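Local atomic coordinates of transcriptional regulator (Streptococcus thermophilus LMD-9, PDB entry 5JUF), a protein that probably acts as an RNPP-family quorum-sensing transcriptional activator of competence, combining a helix-turn-helix DNA-binding region with a tetratricopeptide region. Residues A[179-185]-A[220-225]. Sequence-based numbering, arbitrary orientation.
Sequences YDKKLFE and HNSFSD
The rings of Tyr179 and His220 lie face against face as an offset stack. Their centroids are 3.8 Å apart and their planes are only 9° from parallel. Tyr179 CE1 sits over the centre of the imidazole, while His220 CE1 lies over the phenol face, shifted toward its rim. The two side chains extend toward each other, one from each segment. Tyr179 CG stands between its own backbone N and carbonyl carbon (chi1 68°), which carries the phenol across to the loop. The hydroxyl end reaches past the imidazole, with Tyr179 OH 3.2 Å from His220 ND1. At the imidazole edge, near its plane, Phe184 CE2 comes to 4.4 Å from His220 ND1. Phe184 is buried and also packs on Tyr169, Leu173 and Leu216.

Farther along, the Glu185 chain bends at chi2 (-67°) and brings its carboxylate toward the loop. Glu185 OE1 stays 4.0 Å from Ser224 OG and 4.1 Å from Ser222 OG. Glu185 OE2 lies 4.4 Å from Asp225 OD2.

The contact joins the start of helix 181-192 to the loop between helices 200-219 and 226-240, at the surface of the helical tetratricopeptide region. Asp180 is the N-cap of helix 181-192, its OD1 accepting from Leu183 N. Ring stacking dominates at one end of the contact. At the other, two nearby carboxylates would probably disfavour closer approach if both are charged.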
ATOM      1  N   TYR A 179      -1.079  -0.372  20.246  1.00 46.07           N
ATOM      2  CA  TYR A 179      -1.791  -0.174  18.994  1.00 41.14           C
ATOM      3  C   TYR A 179      -3.279  -0.382  19.242  1.00 45.34           C
ATOM      4  O   TYR A 179      -3.679  -1.081  20.179  1.00 40.99           O
ATOM      5  CB  TYR A 179      -1.277  -1.125  17.913  1.00 42.41           C
ATOM      6  CG  TYR A 179      -1.602  -2.581  18.169  1.00 43.54           C
ATOM      7  CD1 TYR A 179      -0.917  -3.305  19.137  1.00 49.03           C
ATOM      8  CD2 TYR A 179      -2.590  -3.233  17.439  1.00 44.04           C
ATOM      9  CE1 TYR A 179      -1.208  -4.634  19.378  1.00 50.31           C
ATOM     10  CE2 TYR A 179      -2.886  -4.570  17.671  1.00 46.21           C
ATOM     11  CZ  TYR A 179      -2.187  -5.260  18.650  1.00 49.35           C
ATOM     12  OH  TYR A 179      -2.468  -6.580  18.899  1.00 53.19           O
ATOM     13  N   ASP A 180      -4.088   0.249  18.402  1.00 40.08           N
ATOM     14  CA  ASP A 180      -5.541   0.118  18.455  1.00 42.61           C
ATOM     15  C   ASP A 180      -5.905  -1.250  17.887  1.00 43.85           C
ATOM     16  O   ASP A 180      -5.854  -1.460  16.676  1.00 38.92           O
ATOM     17  CB  ASP A 180      -6.178   1.257  17.662  1.00 39.00           C
ATOM     18  CG  ASP A 180      -7.691   1.307  17.788  1.00 42.27           C
ATOM     19  OD1 ASP A 180      -8.337   0.243  17.853  1.00 48.04           O
ATOM     20  OD2 ASP A 180      -8.241   2.428  17.805  1.00 56.52           O
ATOM     21  N   LYS A 181      -6.272  -2.192  18.759  1.00 44.30           N
ATOM     22  CA  LYS A 181      -6.494  -3.560  18.296  1.00 45.55           C
ATOM     23  C   LYS A 181      -7.756  -3.671  17.452  1.00 34.30           C
ATOM     24  O   LYS A 181      -7.807  -4.472  16.516  1.00 39.31           O
ATOM     25  CB  LYS A 181      -6.572  -4.518  19.487  1.00 48.23           C
ATOM     26  CG  LYS A 181      -5.399  -4.441  20.445  1.00 59.58           C
ATOM     27  CD  LYS A 181      -5.691  -5.257  21.699  1.00 72.06           C
ATOM     28  CE  LYS A 181      -4.484  -5.347  22.611  1.00 78.51           C
ATOM     29  NZ  LYS A 181      -4.743  -6.267  23.756  1.00 82.19           N
ATOM     30  N   LYS A 182      -8.795  -2.894  17.781  1.00 33.21           N
ATOM     31  CA  LYS A 182     -10.040  -2.960  17.019  1.00 42.81           C
ATOM     32  C   LYS A 182      -9.856  -2.447  15.591  1.00 35.82           C
ATOM     33  O   LYS A 182     -10.393  -3.033  14.646  1.00 37.50           O
ATOM     34  CB  LYS A 182     -11.139  -2.173  17.730  1.00 40.15           C
ATOM     35  CG  LYS A 182     -11.625  -2.823  19.019  1.00 52.87           C
ATOM     36  CD  LYS A 182     -12.914  -2.196  19.523  1.00 56.28           C
ATOM     37  CE  LYS A 182     -13.425  -2.924  20.762  1.00 66.85           C
ATOM     38  NZ  LYS A 182     -14.694  -2.340  21.286  1.00 71.90           N
ATOM     39  N   LEU A 183      -9.127  -1.346  15.415  1.00 32.12           N
ATOM     40  CA  LEU A 183      -8.796  -0.888  14.066  1.00 33.16           C
ATOM     41  C   LEU A 183      -8.009  -1.945  13.290  1.00 34.56           C
ATOM     42  O   LEU A 183      -8.272  -2.188  12.102  1.00 30.55           O
ATOM     43  CB  LEU A 183      -7.996   0.406  14.138  1.00 28.16           C
ATOM     44  CG  LEU A 183      -7.473   0.924  12.792  1.00 32.38           C
ATOM     45  CD1 LEU A 183      -8.651   1.264  11.890  1.00 28.60           C
ATOM     46  CD2 LEU A 183      -6.573   2.138  13.015  1.00 31.47           C
ATOM     47  N   PHE A 184      -7.022  -2.567  13.935  1.00 34.30           N
ATOM     48  CA  PHE A 184      -6.199  -3.549  13.238  1.00 33.29           C
ATOM     49  C   PHE A 184      -7.048  -4.722  12.762  1.00 32.15           C
ATOM     50  O   PHE A 184      -6.954  -5.145  11.601  1.00 30.50           O
ATOM     51  CB  PHE A 184      -5.057  -4.000  14.155  1.00 29.83           C
ATOM     52  CG  PHE A 184      -4.083  -4.965  13.518  1.00 30.97           C
ATOM     53  CD1 PHE A 184      -3.377  -4.625  12.377  1.00 26.37           C
ATOM     54  CD2 PHE A 184      -3.838  -6.197  14.100  1.00 38.84           C
ATOM     55  CE1 PHE A 184      -2.474  -5.512  11.813  1.00 33.67           C
ATOM     56  CE2 PHE A 184      -2.932  -7.081  13.545  1.00 33.97           C
ATOM     57  CZ  PHE A 184      -2.249  -6.739  12.402  1.00 32.92           C
ATOM     58  N   GLU A 185      -7.919  -5.233  13.642  1.00 32.89           N
ATOM     59  CA  GLU A 185      -8.802  -6.336  13.269  1.00 39.67           C
ATOM     60  C   GLU A 185      -9.722  -5.950  12.120  1.00 39.03           C
ATOM     61  O   GLU A 185      -9.980  -6.759  11.223  1.00 32.34           O
ATOM     62  CB  GLU A 185      -9.634  -6.776  14.476  1.00 44.24           C
ATOM     63  CG  GLU A 185      -8.837  -7.461  15.580  1.00 59.97           C
ATOM     64  CD  GLU A 185      -8.283  -8.807  15.157  1.00 69.18           C
ATOM     65  OE1 GLU A 185      -7.319  -9.278  15.796  1.00 76.79           O
ATOM     66  OE2 GLU A 185      -8.811  -9.392  14.190  1.00 72.65           O
ATOM     67  N   HIS A 220       2.450  -9.820  17.957  1.00 38.48           N
ATOM     68  CA  HIS A 220       1.472  -9.586  19.018  1.00 40.84           C
ATOM     69  C   HIS A 220       0.950 -10.866  19.652  1.00 43.34           C
ATOM     70  O   HIS A 220       0.069 -10.791  20.514  1.00 46.85           O
ATOM     71  CB  HIS A 220       0.275  -8.792  18.489  1.00 43.48           C
ATOM     72  CG  HIS A 220       0.629  -7.448  17.941  1.00 48.62           C
ATOM     73  ND1 HIS A 220      -0.048  -6.875  16.886  1.00 47.73           N
ATOM     74  CD2 HIS A 220       1.573  -6.552  18.315  1.00 52.84           C
ATOM     75  CE1 HIS A 220       0.471  -5.688  16.625  1.00 48.02           C
ATOM     76  NE2 HIS A 220       1.458  -5.470  17.475  1.00 54.31           N
ATOM     77  N   ASN A 221       1.447 -12.027  19.228  1.00 44.18           N
ATOM     78  CA  ASN A 221       0.972 -13.332  19.692  1.00 41.00           C
ATOM     79  C   ASN A 221      -0.549 -13.444  19.596  1.00 44.72           C
ATOM     80  O   ASN A 221      -1.225 -13.890  20.524  1.00 49.69           O
ATOM     81  CB  ASN A 221       1.445 -13.615  21.119  1.00 46.77           C
ATOM     82  CG  ASN A 221       1.311 -15.077  21.489  1.00 58.67           C
ATOM     83  OD1 ASN A 221       1.883 -15.944  20.827  1.00 63.34           O
ATOM     84  ND2 ASN A 221       0.556 -15.363  22.548  1.00 65.36           N
ATOM     85  N   SER A 222      -1.088 -13.033  18.449  1.00 42.06           N
ATOM     86  CA  SER A 222      -2.528 -13.003  18.197  1.00 45.96           C
ATOM     87  C   SER A 222      -2.791 -13.797  16.920  1.00 49.61           C
ATOM     88  O   SER A 222      -2.621 -13.272  15.816  1.00 45.89           O
ATOM     89  CB  SER A 222      -3.021 -11.558  18.071  1.00 51.85           C
ATOM     90  OG  SER A 222      -4.382 -11.502  17.678  1.00 52.65           O
ATOM     91  N   PHE A 223      -3.218 -15.054  17.060  1.00 41.26           N
ATOM     92  CA  PHE A 223      -3.278 -15.969  15.929  1.00 45.19           C
ATOM     93  C   PHE A 223      -4.689 -16.239  15.420  1.00 47.10           C
ATOM     94  O   PHE A 223      -4.876 -17.153  14.607  1.00 43.73           O
ATOM     95  CB  PHE A 223      -2.586 -17.282  16.289  1.00 45.70           C
ATOM     96  CG  PHE A 223      -1.100 -17.164  16.350  1.00 43.97           C
ATOM     97  CD1 PHE A 223      -0.340 -17.243  15.191  1.00 43.90           C
ATOM     98  CD2 PHE A 223      -0.457 -16.947  17.558  1.00 44.49           C
ATOM     99  CE1 PHE A 223       1.045 -17.120  15.240  1.00 43.80           C
ATOM    100  CE2 PHE A 223       0.923 -16.832  17.619  1.00 42.78           C
ATOM    101  CZ  PHE A 223       1.677 -16.921  16.459  1.00 39.36           C
ATOM    102  N   SER A 224      -5.681 -15.467  15.854  1.00 43.47           N
ATOM    103  CA  SER A 224      -6.992 -15.556  15.231  1.00 46.23           C
ATOM    104  C   SER A 224      -6.876 -15.226  13.748  1.00 38.10           C
ATOM    105  O   SER A 224      -6.158 -14.300  13.356  1.00 38.97           O
ATOM    106  CB  SER A 224      -7.975 -14.603  15.914  1.00 56.42           C
ATOM    107  OG  SER A 224      -7.521 -13.262  15.822  1.00 64.23           O
ATOM    108  N   ASP A 225      -7.557 -16.022  12.918  1.00 45.83           N
ATOM    109  CA  ASP A 225      -7.578 -15.859  11.463  1.00 45.54           C
ATOM    110  C   ASP A 225      -6.201 -16.024  10.822  1.00 42.01           C
ATOM    111  O   ASP A 225      -6.021 -15.648   9.661  1.00 38.58           O
ATOM    112  CB  ASP A 225      -8.157 -14.498  11.049  1.00 38.87           C
ATOM    113  CG  ASP A 225      -9.532 -14.254  11.613  1.00 53.60           C
ATOM    114  OD1 ASP A 225     -10.387 -15.159  11.516  1.00 55.80           O
ATOM    115  OD2 ASP A 225      -9.751 -13.153  12.160  1.00 61.18           O
TER